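Local coordinates for protein peroxiredoxin (Akkermansia muciniphila, PDB 6KHX) that probably reduces hydrogen peroxide and organic hydroperoxides with reactive cysteine thiols, as a typical 2-Cys peroxiredoxin, at residues E58-F63 with G96-I101; D64-A69 with R168-L173; Q174-E177 with E181-P184. One frame throughout, in Å; residues are numbered along the deposited sequence.

The contacts run from the thioredoxin-like core outward along helices 60-65 and 163-179 to the C-terminal arm. Contact 1 is small, partly buried and essentially apolar, setting helix 60-65 against the loop that leads to strand 101-103. Contact 2 uses the same helix where it ends, and joins that corner to helix 163-179; it is buried, and pairs a valine contact with a salt bridge. Contact 3, partly buried and farthest out, continues on helix 163-179 where the chain folds back and meets the second subunit, and its chemistry turns to a histidine-carboxylate bond among rings. Arg66 O and Gln174 NE2 connect contacts 2 and 3, 2.6 Å apart.

Contact 1 of 3, residues E58-F63 with G96-I101; sequences EALGEF and GVSYPI
On one flank of the thioredoxin-like core, Leu60, at the start of the short helix 60-65, meets Ser98 and Tyr99 in the loop that leads into strand 101-103. The CA atoms of Leu60 and Tyr99 are 8.2 Å apart, so the gap is bridged by side chains, and Leu60 does most of it. Its CG stands anti to the backbone N (chi1 -163°), which places it over the gap, from where the two methyls diverge to separate neighbours. CD2 comes to 3.8 Å from Ser98 OG, a van der Waals approach; that hydroxyl is hydrogen-bonded to a residue adjoining one of the segments. The other methyl, CD1, lies obliquely by the Tyr99 ring, 4.4 Å from its CD2. A leucine suits this place because its two branches can serve two neighbours at once.

The ring is held from other directions as well. Val97 CG1 sits 3.5 Å above one face, offset toward the rim, and Tyr99 OH is hydrogen-bonded to Leu53 O of helix 48-58. A tyrosine can thus give its flat body to apolar packing while its hydroxyl reaches a helix carbonyl. Leu60 and Tyr99 also both touch Val70 of strand 68-74. Such packing, with a helix and a strand-entry loop meeting over a central strand, is typical of the layered alpha/beta core of the thioredoxin fold.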
loop_
_atom_site.group_PDB
_atom_site.type_symbol
_atom_site.label_atom_id
_atom_site.label_comp_id
_atom_site.label_asym_id
_atom_site.label_seq_id
_atom_site.Cartn_x
_atom_site.Cartn_y
_atom_site.Cartn_z
ATOM N N GLU B 58 3.434 -6.648 -56.143
ATOM C CA GLU B 58 3.866 -6.186 -57.461
ATOM C C GLU B 58 5.204 -5.462 -57.392
ATOM O O GLU B 58 5.991 -5.520 -58.345
ATOM C CB GLU B 58 2.820 -5.247 -58.081
ATOM C CG GLU B 58 1.367 -5.733 -58.085
ATOM C CD GLU B 58 1.091 -6.874 -59.055
ATOM O OE1 GLU B 58 2.043 -7.561 -59.481
ATOM O OE2 GLU B 58 -0.095 -7.085 -59.396
ATOM N N ALA B 59 5.469 -4.770 -56.288
ATOM C CA ALA B 59 6.707 -4.033 -56.087
ATOM C C ALA B 59 7.771 -4.854 -55.364
ATOM O O ALA B 59 8.774 -4.291 -54.918
ATOM C CB ALA B 59 6.424 -2.741 -55.314
ATOM N N LEU B 60 7.572 -6.167 -55.232
ATOM C CA LEU B 60 8.485 -6.963 -54.422
ATOM C C LEU B 60 9.910 -6.899 -54.956
ATOM O O LEU B 60 10.864 -6.919 -54.172
ATOM C CB LEU B 60 8.008 -8.412 -54.354
ATOM C CG LEU B 60 8.623 -9.255 -53.236
ATOM C CD1 LEU B 60 8.504 -8.536 -51.901
ATOM C CD2 LEU B 60 7.977 -10.630 -53.175
ATOM N N GLY B 61 10.075 -6.800 -56.276
ATOM C CA GLY B 61 11.414 -6.721 -56.835
ATOM C C GLY B 61 12.140 -5.455 -56.425
ATOM O O GLY B 61 13.348 -5.476 -56.167
ATOM N N GLU B 62 11.412 -4.337 -56.344
ATOM C CA GLU B 62 12.023 -3.081 -55.921
ATOM C C GLU B 62 12.567 -3.168 -54.499
ATOM O O GLU B 62 13.604 -2.567 -54.190
ATOM C CB GLU B 62 11.000 -1.946 -56.024
ATOM C CG GLU B 62 10.568 -1.635 -57.443
ATOM C CD GLU B 62 11.726 -1.224 -58.333
ATOM O OE1 GLU B 62 12.494 -0.312 -57.944
ATOM O OE2 GLU B 62 11.881 -1.839 -59.413
ATOM N N PHE B 63 11.894 -3.921 -53.624
ATOM C CA PHE B 63 12.406 -4.093 -52.270
ATOM C C PHE B 63 13.523 -5.128 -52.222
ATOM O O PHE B 63 14.492 -4.953 -51.474
ATOM C CB PHE B 63 11.271 -4.466 -51.320
ATOM C CG PHE B 63 10.281 -3.357 -51.101
ATOM C CD1 PHE B 63 10.583 -2.299 -50.256
ATOM C CD2 PHE B 63 9.057 -3.361 -51.747
ATOM C CE1 PHE B 63 9.680 -1.269 -50.054
ATOM C CE2 PHE B 63 8.148 -2.332 -51.549
ATOM C CZ PHE B 63 8.462 -1.287 -50.700
ATOM N N GLY B 96 -1.407 -14.967 -55.340
ATOM C CA GLY B 96 -0.120 -14.535 -55.839
ATOM C C GLY B 96 0.734 -13.746 -54.870
ATOM O O GLY B 96 1.894 -13.454 -55.195
ATOM N N VAL B 97 0.208 -13.379 -53.704
ATOM C CA VAL B 97 1.023 -12.737 -52.677
ATOM C C VAL B 97 1.925 -13.790 -52.045
ATOM O O VAL B 97 1.447 -14.791 -51.502
ATOM C CB VAL B 97 0.146 -12.040 -51.631
ATOM C CG1 VAL B 97 0.992 -11.564 -50.463
ATOM C CG2 VAL B 97 -0.598 -10.872 -52.268
ATOM N N SER B 98 3.243 -13.591 -52.152
ATOM C CA SER B 98 4.210 -14.618 -51.788
ATOM C C SER B 98 5.084 -14.275 -50.587
ATOM O O SER B 98 5.700 -15.185 -50.024
ATOM C CB SER B 98 5.131 -14.921 -52.976
ATOM O OG SER B 98 5.846 -13.757 -53.359
ATOM N N TYR B 99 5.180 -13.002 -50.200
ATOM C CA TYR B 99 5.979 -12.620 -49.044
ATOM C C TYR B 99 5.269 -13.043 -47.754
ATOM O O TYR B 99 4.085 -13.389 -47.770
ATOM C CB TYR B 99 6.262 -11.117 -49.072
ATOM C CG TYR B 99 5.035 -10.252 -49.125
ATOM C CD1 TYR B 99 4.363 -9.898 -47.961
ATOM C CD2 TYR B 99 4.552 -9.774 -50.335
ATOM C CE1 TYR B 99 3.239 -9.102 -48.004
ATOM C CE2 TYR B 99 3.431 -8.974 -50.388
ATOM C CZ TYR B 99 2.778 -8.645 -49.222
ATOM O OH TYR B 99 1.660 -7.854 -49.272
ATOM N N PRO B 100 5.971 -13.036 -46.616
ATOM C CA PRO B 100 5.353 -13.530 -45.374
ATOM C C PRO B 100 4.199 -12.648 -44.919
ATOM O O PRO B 100 4.307 -11.419 -44.893
ATOM C CB PRO B 100 6.506 -13.505 -44.364
ATOM C CG PRO B 100 7.744 -13.505 -45.187
ATOM C CD PRO B 100 7.395 -12.721 -46.415
ATOM N N ILE B 101 3.090 -13.292 -44.567
ATOM C CA ILE B 101 1.948 -12.635 -43.941
ATOM C C ILE B 101 1.782 -13.252 -42.562
ATOM O O ILE B 101 1.375 -14.415 -42.441
ATOM C CB ILE B 101 0.666 -12.773 -44.768
ATOM C CG1 ILE B 101 0.941 -12.395 -46.230
ATOM C CG2 ILE B 101 -0.434 -11.917 -44.152
ATOM C CD1 ILE B 101 -0.236 -12.615 -47.167
#

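Contact 2 of 3, residues D64-A69 with R168-L173; sequences DKRDVA and RVVDAL
The backbones of Arg66 and Val170 approach to 7.9 Å between their CA atoms, where the chain leaves helix 60-65, turns into strand 68-74 and passes helix 163-179. Arg66 spans the gap: its chain bends at chi3 (-102°) and delivers NH1 to the carboxylate of Asp171. NH1 donates to Asp171 OD1 at 2.8 Å, nearly straight at 163°; OD1 accepts through its syn lone pair and lies close to the guanidinium plane, while Asp171 OD2, also 2.8 Å from NH1, sits obliquely to that group. NH1 is thus hydrogen-bonded to OD1 and paired by charge with OD2, the two planes being 40° apart. Its sister NH2 turns to Glu62, so two acids share the arginine, a task suited to its several N-H groups.

The turn beneath it is a Schellman motif: Asp67, at positive phi, closes helix 60-65, with Asp67 N bonded to Asp64 O and Val68 N to Phe63 O, and releases the chain into the central sheet. Just inside the ion pair, Val68 CG2 and Val170 CG1 meet tip to tip at 3.7 Å, branched side chains that pack compactly. Arg66 CD crosses Val170 obliquely, 3.9 Å from its CG1. An alanine in place of Arg66 would be likely to leave Asp171 and Glu62 without their shared positive partner, and Val170 without the CD contact.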
loop_
_atom_site.group_PDB
_atom_site.type_symbol
_atom_site.label_atom_id
_atom_site.label_comp_id
_atom_site.label_asym_id
_atom_site.label_seq_id
_atom_site.Cartn_x
_atom_site.Cartn_y
_atom_site.Cartn_z
ATOM N N ASP B 64 13.420 -6.193 -53.024
ATOM C CA ASP B 64 14.502 -7.174 -53.095
ATOM C C ASP B 64 15.812 -6.517 -53.514
ATOM O O ASP B 64 16.869 -6.812 -52.944
ATOM C CB ASP B 64 14.147 -8.314 -54.056
ATOM C CG ASP B 64 13.007 -9.183 -53.546
ATOM O OD1 ASP B 64 12.834 -9.285 -52.312
ATOM O OD2 ASP B 64 12.282 -9.772 -54.378
ATOM N N LYS B 65 15.764 -5.629 -54.517
ATOM C CA LYS B 65 16.986 -4.953 -54.946
ATOM C C LYS B 65 17.617 -4.152 -53.816
ATOM O O LYS B 65 18.837 -3.956 -53.801
ATOM C CB LYS B 65 16.710 -4.030 -56.135
ATOM C CG LYS B 65 16.180 -4.723 -57.374
ATOM C CD LYS B 65 16.125 -3.770 -58.565
ATOM C CE LYS B 65 15.460 -2.452 -58.221
ATOM N NZ LYS B 65 15.364 -1.580 -59.424
ATOM N N ARG B 66 16.814 -3.688 -52.859
ATOM C CA ARG B 66 17.308 -2.877 -51.757
ATOM C C ARG B 66 17.524 -3.666 -50.468
ATOM O O ARG B 66 17.671 -3.057 -49.401
ATOM C CB ARG B 66 16.364 -1.703 -51.514
ATOM C CG ARG B 66 16.597 -0.538 -52.455
ATOM C CD ARG B 66 15.410 0.390 -52.467
ATOM N NE ARG B 66 14.599 0.167 -53.653
ATOM C CZ ARG B 66 14.438 1.057 -54.625
ATOM N NH1 ARG B 66 15.012 2.250 -54.539
ATOM N NH2 ARG B 66 13.685 0.754 -55.674
ATOM N N ASP B 67 17.536 -4.999 -50.536
ATOM C CA ASP B 67 17.789 -5.843 -49.366
ATOM C C ASP B 67 16.748 -5.600 -48.278
ATOM O O ASP B 67 17.061 -5.543 -47.084
ATOM C CB ASP B 67 19.204 -5.647 -48.820
ATOM C CG ASP B 67 20.174 -6.675 -49.352
ATOM O OD1 ASP B 67 19.763 -7.482 -50.214
ATOM O OD2 ASP B 67 21.342 -6.679 -48.905
ATOM N N VAL B 68 15.498 -5.438 -48.701
ATOM C CA VAL B 68 14.383 -5.166 -47.809
ATOM C C VAL B 68 13.435 -6.345 -47.910
ATOM O O VAL B 68 13.019 -6.723 -49.010
ATOM C CB VAL B 68 13.665 -3.854 -48.159
ATOM C CG1 VAL B 68 12.429 -3.695 -47.295
ATOM C CG2 VAL B 68 14.602 -2.671 -47.987
ATOM N N ALA B 69 13.139 -6.956 -46.773
ATOM C CA ALA B 69 12.119 -7.980 -46.684
ATOM C C ALA B 69 10.791 -7.303 -46.387
ATOM O O ALA B 69 10.709 -6.455 -45.492
ATOM C CB ALA B 69 12.468 -8.986 -45.591
ATOM N N ARG B 168 10.899 5.475 -50.869
ATOM C CA ARG B 168 11.664 6.707 -50.698
ATOM C C ARG B 168 12.342 6.741 -49.339
ATOM O O ARG B 168 13.512 7.125 -49.227
ATOM C CB ARG B 168 10.753 7.924 -50.858
ATOM C CG ARG B 168 11.503 9.236 -50.962
ATOM C CD ARG B 168 10.580 10.430 -50.813
ATOM N NE ARG B 168 10.191 10.653 -49.425
ATOM C CZ ARG B 168 10.898 11.381 -48.563
ATOM N NH1 ARG B 168 12.025 11.956 -48.955
ATOM N NH2 ARG B 168 10.480 11.539 -47.311
ATOM N N VAL B 169 11.620 6.340 -48.289
ATOM C CA VAL B 169 12.206 6.321 -46.955
ATOM C C VAL B 169 13.312 5.271 -46.872
ATOM O O VAL B 169 14.344 5.490 -46.225
ATOM C CB VAL B 169 11.111 6.092 -45.896
ATOM C CG1 VAL B 169 11.719 6.040 -44.519
ATOM C CG2 VAL B 169 10.087 7.210 -45.950
ATOM N N VAL B 170 13.127 4.126 -47.535
ATOM C CA VAL B 170 14.193 3.127 -47.584
ATOM C C VAL B 170 15.446 3.717 -48.218
ATOM O O VAL B 170 16.559 3.567 -47.697
ATOM C CB VAL B 170 13.725 1.872 -48.340
ATOM C CG1 VAL B 170 14.918 0.983 -48.671
ATOM C CG2 VAL B 170 12.703 1.106 -47.518
ATOM N N ASP B 171 15.281 4.395 -49.358
ATOM C CA ASP B 171 16.429 4.986 -50.036
ATOM C C ASP B 171 17.096 6.038 -49.164
ATOM O O ASP B 171 18.326 6.136 -49.135
ATOM C CB ASP B 171 16.017 5.574 -51.387
ATOM C CG ASP B 171 15.760 4.502 -52.435
ATOM O OD1 ASP B 171 16.311 3.383 -52.300
ATOM O OD2 ASP B 171 15.015 4.775 -53.402
ATOM N N ALA B 172 16.306 6.831 -48.439
ATOM C CA ALA B 172 16.900 7.835 -47.562
ATOM C C ALA B 172 17.699 7.183 -46.434
ATOM O O ALA B 172 18.822 7.610 -46.130
ATOM C CB ALA B 172 15.815 8.750 -46.998
ATOM N N LEU B 173 17.142 6.145 -45.805
ATOM C CA LEU B 173 17.866 5.471 -44.732
ATOM C C LEU B 173 19.173 4.883 -45.248
ATOM O O LEU B 173 20.231 5.046 -44.625
ATOM C CB LEU B 173 17.003 4.375 -44.105
ATOM C CG LEU B 173 17.785 3.492 -43.121
ATOM C CD1 LEU B 173 18.250 4.319 -41.942
ATOM C CD2 LEU B 173 16.989 2.280 -42.648
#

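Contact 3 of 3, residues Q174-E177 with E181-P184; sequences QHFE and EVCP
This is a fold-back contact at the C-terminal end of helix 163-179: His175 and Phe176 on the helix receive Glu181, Val182 and Cys183 of the segment that follows it. The polar link is a histidine-carboxylate hydrogen bond, His175 NE2 to Glu181 OE1 at 2.7 Å, with 157° at the hydrogen. The oxygen lies close to the plane of the imidazole, and NE2 meets it on the anti side of the carboxylate, the two planes being 32° apart. The extended chain of Glu181 beyond CG gives OE1 the length to reach the imidazole edge.

The backbone joins in, as Glu181 O accepts a CA-H...O contact from Phe176 CA (3.4 Å) and lies at the edge of the phenyl ring. Phe176, with CG anti to the backbone N (chi1 172°), runs side by side with Val182, Phe176 CE1 being 3.9 Å from Val182 CG1. Pro158 and Val48 of the second subunit pack on Phe176 and Val182, respectively. Cys183 SG lies obliquely to the His175 ring, 4.9 Å from the His175 ring centroid. Cys183, in the Gly-Glu-Val-Cys-Pro sequence of the C-terminal arm and against the second subunit, is consistent with the resolving cysteine of a typical 2-Cys peroxiredoxin. Donation from NE2 implies a proton on that nitrogen, which the nearby carboxylate would probably favour, fixing the turn of the imidazole that Tyr179 and Trp187 also meet.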
loop_
_atom_site.group_PDB
_atom_site.type_symbol
_atom_site.label_atom_id
_atom_site.label_comp_id
_atom_site.label_asym_id
_atom_site.label_seq_id
_atom_site.Cartn_x
_atom_site.Cartn_y
_atom_site.Cartn_z
ATOM N N GLN B 174 19.120 4.209 -46.400
ATOM C CA GLN B 174 20.321 3.585 -46.945
ATOM C C GLN B 174 21.346 4.632 -47.365
ATOM O O GLN B 174 22.554 4.434 -47.186
ATOM C CB GLN B 174 19.953 2.676 -48.116
ATOM C CG GLN B 174 19.259 1.392 -47.678
ATOM C CD GLN B 174 18.776 0.548 -48.841
ATOM O OE1 GLN B 174 18.826 0.974 -49.995
ATOM N NE2 GLN B 174 18.314 -0.662 -48.542
ATOM N N HIS B 175 20.890 5.764 -47.904
ATOM C CA HIS B 175 21.822 6.826 -48.260
ATOM C C HIS B 175 22.521 7.384 -47.030
ATOM O O HIS B 175 23.741 7.591 -47.040
ATOM C CB HIS B 175 21.101 7.942 -49.011
ATOM C CG HIS B 175 22.021 9.011 -49.504
ATOM N ND1 HIS B 175 22.533 9.016 -50.784
ATOM C CD2 HIS B 175 22.538 10.098 -48.888
ATOM C CE1 HIS B 175 23.320 10.064 -50.936
ATOM N NE2 HIS B 175 23.342 10.738 -49.799
ATOM N N PHE B 176 21.769 7.634 -45.955
ATOM C CA PHE B 176 22.405 8.134 -44.740
ATOM C C PHE B 176 23.382 7.109 -44.179
ATOM O O PHE B 176 24.455 7.466 -43.678
ATOM C CB PHE B 176 21.355 8.496 -43.687
ATOM C CG PHE B 176 21.946 8.836 -42.346
ATOM C CD1 PHE B 176 22.557 10.059 -42.138
ATOM C CD2 PHE B 176 21.906 7.928 -41.303
ATOM C CE1 PHE B 176 23.109 10.377 -40.910
ATOM C CE2 PHE B 176 22.460 8.238 -40.067
ATOM C CZ PHE B 176 23.062 9.464 -39.874
ATOM N N GLU B 177 23.029 5.826 -44.258
ATOM C CA GLU B 177 23.924 4.790 -43.761
ATOM C C GLU B 177 25.210 4.723 -44.576
ATOM O O GLU B 177 26.296 4.548 -44.011
ATOM C CB GLU B 177 23.208 3.443 -43.761
ATOM C CG GLU B 177 22.172 3.320 -42.660
ATOM C CD GLU B 177 21.428 2.011 -42.732
ATOM O OE1 GLU B 177 21.344 1.445 -43.839
ATOM O OE2 GLU B 177 20.955 1.535 -41.679
ATOM N N GLU B 181 25.336 11.383 -45.099
ATOM C CA GLU B 181 24.624 12.602 -45.451
ATOM C C GLU B 181 23.169 12.491 -45.010
ATOM O O GLU B 181 22.525 11.460 -45.227
ATOM C CB GLU B 181 24.696 12.837 -46.960
ATOM C CG GLU B 181 26.098 13.077 -47.504
ATOM C CD GLU B 181 26.133 13.161 -49.024
ATOM O OE1 GLU B 181 25.198 12.653 -49.676
ATOM O OE2 GLU B 181 27.097 13.737 -49.570
ATOM N N VAL B 182 22.654 13.545 -44.390
ATOM C CA VAL B 182 21.247 13.551 -44.013
ATOM C C VAL B 182 20.418 13.934 -45.234
ATOM O O VAL B 182 20.860 14.699 -46.099
ATOM C CB VAL B 182 20.998 14.492 -42.816
ATOM C CG1 VAL B 182 21.756 13.992 -41.602
ATOM C CG2 VAL B 182 21.410 15.915 -43.140
ATOM N N CYS B 183 19.205 13.389 -45.316
ATOM C CA CYS B 183 18.375 13.565 -46.501
ATOM C C CYS B 183 17.353 14.662 -46.263
ATOM O O CYS B 183 16.536 14.546 -45.335
ATOM C CB CYS B 183 17.682 12.258 -46.860
ATOM S SG CYS B 183 18.857 10.957 -47.305
ATOM N N PRO B 184 17.353 15.726 -47.058
ATOM C CA PRO B 184 16.439 16.846 -46.829
ATOM C C PRO B 184 15.026 16.498 -47.283
ATOM O O PRO B 184 14.752 15.408 -47.796
ATOM C CB PRO B 184 17.036 17.962 -47.686
ATOM C CG PRO B 184 17.700 17.238 -48.795
ATOM C CD PRO B 184 18.231 15.960 -48.217
#